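PDB 3OZQ: Serpin48 from Tenebrio molitor, which inhibits the serine protease SPE with high specificity in the innate immunity of the insect. Local coordinates for residues L268-I273 with V321-V326. Numbering follows the deposited sequence.
Sequences LPKFKI and VSEEGV
F271 and V321 form an antiparallel hydrogen-bonded pair whose two backbone bonds are unequal. V321 N reaches F271 O at 2.7 Å, nearly straight at the hydrogen. The return bond from F271 N to V321 O is weak, at 3.3 Å. Their side chains meet on the same side of the sheet: V321 CG2 lies over one face of the phenyl ring, 26° off the normal, in a CH-pi contact. The methyl is displaced toward the rim, and V321 CG2 comes to 3.4 Å from F271 CZ. The ring gets there because F271 CG sits between backbone N and carbonyl carbon (chi1 61°). The other methyl of V321, CG1, meets L268 CD2 at 4.3 Å. F358 also meets the F271 ring.

K270 and E323 carry the charged part of the contact. The lysine chain bends at chi3 (48°), which brings its amine round to the glutamate. K270 NZ comes 3.0 Å from E323 OE2, forming a salt bridge from above the carboxylate plane (37° out of it). The other oxygen, OE1, is hydrogen-bonded to T184 OG1. A lysine in place of E323 would probably leave K270 facing a like charge and T184 without its acceptor.

Family topology and the sequence E323-E324-G325 are consistent with the breach of serpin sheet A, where the hinge of the reactive-centre loop begins. Geometrically, one strong backbone bond, a buried CH-pi contact and the K270-E323 salt bridge tie what is probably the base of that hinge to strand 260-278, while T184 grips the carboxylate from another part of the chain.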
# COMPACT_ATOMS: atom_id res chain seq x y z
N LEU A 268 -21.96 -0.34 -3.52
CA LEU A 268 -20.57 -0.80 -3.47
C LEU A 268 -20.55 -2.27 -3.15
O LEU A 268 -21.02 -2.68 -2.10
CB LEU A 268 -19.81 -0.05 -2.37
CG LEU A 268 -18.32 -0.40 -2.24
CD1 LEU A 268 -17.57 0.23 -3.40
CD2 LEU A 268 -17.80 0.10 -0.90
N PRO A 269 -19.98 -3.07 -4.06
CA PRO A 269 -19.79 -4.50 -3.81
C PRO A 269 -18.89 -4.71 -2.61
O PRO A 269 -17.98 -3.89 -2.35
CB PRO A 269 -19.05 -4.99 -5.06
CG PRO A 269 -19.24 -3.92 -6.09
CD PRO A 269 -19.38 -2.64 -5.33
N LYS A 270 -19.09 -5.79 -1.88
CA LYS A 270 -18.04 -6.16 -0.94
C LYS A 270 -16.89 -6.79 -1.71
O LYS A 270 -17.08 -7.40 -2.76
CB LYS A 270 -18.57 -7.05 0.19
CG LYS A 270 -19.26 -8.32 -0.25
CD LYS A 270 -19.84 -9.03 0.96
CE LYS A 270 -20.61 -8.06 1.82
NZ LYS A 270 -20.77 -8.59 3.20
N PHE A 271 -15.67 -6.62 -1.22
CA PHE A 271 -14.53 -7.18 -1.91
C PHE A 271 -13.37 -7.47 -0.99
O PHE A 271 -13.17 -6.81 0.03
CB PHE A 271 -14.10 -6.32 -3.12
CG PHE A 271 -13.65 -4.91 -2.76
CD1 PHE A 271 -14.56 -3.87 -2.71
CD2 PHE A 271 -12.31 -4.64 -2.52
CE1 PHE A 271 -14.15 -2.57 -2.40
CE2 PHE A 271 -11.90 -3.34 -2.22
CZ PHE A 271 -12.82 -2.31 -2.15
N LYS A 272 -12.63 -8.51 -1.33
CA LYS A 272 -11.43 -8.87 -0.61
C LYS A 272 -10.35 -9.04 -1.64
O LYS A 272 -10.58 -9.64 -2.70
CB LYS A 272 -11.65 -10.17 0.17
CG LYS A 272 -10.56 -10.44 1.19
CD LYS A 272 -10.94 -11.60 2.11
CE LYS A 272 -9.71 -12.16 2.81
NZ LYS A 272 -10.01 -13.41 3.57
N ILE A 273 -9.17 -8.49 -1.36
CA ILE A 273 -8.02 -8.64 -2.24
C ILE A 273 -6.76 -8.96 -1.44
O ILE A 273 -6.50 -8.34 -0.40
CB ILE A 273 -7.72 -7.37 -3.05
CG1 ILE A 273 -8.98 -6.86 -3.76
CG2 ILE A 273 -6.55 -7.63 -4.01
CD1 ILE A 273 -8.82 -5.46 -4.41
N VAL A 321 -13.31 -5.58 2.45
CA VAL A 321 -14.26 -4.48 2.54
C VAL A 321 -15.65 -5.01 2.76
O VAL A 321 -16.15 -5.81 1.97
CB VAL A 321 -14.21 -3.59 1.29
CG1 VAL A 321 -15.34 -2.60 1.31
CG2 VAL A 321 -12.87 -2.86 1.23
N SER A 322 -16.28 -4.56 3.84
CA SER A 322 -17.59 -5.06 4.23
C SER A 322 -18.48 -3.93 4.74
O SER A 322 -18.16 -2.75 4.60
CB SER A 322 -17.43 -6.15 5.29
OG SER A 322 -16.90 -5.57 6.47
N GLU A 323 -19.61 -4.29 5.35
CA GLU A 323 -20.59 -3.29 5.77
C GLU A 323 -20.12 -2.34 6.87
O GLU A 323 -20.47 -1.16 6.86
CB GLU A 323 -21.92 -3.95 6.16
CG GLU A 323 -22.65 -4.57 4.98
CD GLU A 323 -22.41 -6.06 4.84
OE1 GLU A 323 -23.29 -6.75 4.29
OE2 GLU A 323 -21.34 -6.56 5.27
N GLU A 324 -19.31 -2.83 7.81
CA GLU A 324 -18.82 -1.96 8.89
C GLU A 324 -17.55 -1.19 8.54
O GLU A 324 -17.25 -0.17 9.16
CB GLU A 324 -18.61 -2.75 10.19
CG GLU A 324 -19.71 -2.51 11.23
CD GLU A 324 -19.80 -1.05 11.69
OE1 GLU A 324 -20.90 -0.63 12.14
OE2 GLU A 324 -18.79 -0.32 11.62
N GLY A 325 -16.80 -1.67 7.56
CA GLY A 325 -15.60 -0.98 7.11
C GLY A 325 -14.62 -1.95 6.49
O GLY A 325 -14.99 -2.78 5.67
N VAL A 326 -13.35 -1.85 6.89
CA VAL A 326 -12.33 -2.70 6.32
C VAL A 326 -11.67 -3.51 7.44
O VAL A 326 -11.25 -2.95 8.45
CB VAL A 326 -11.27 -1.90 5.53
CG1 VAL A 326 -11.95 -0.95 4.56
CG2 VAL A 326 -10.39 -1.12 6.47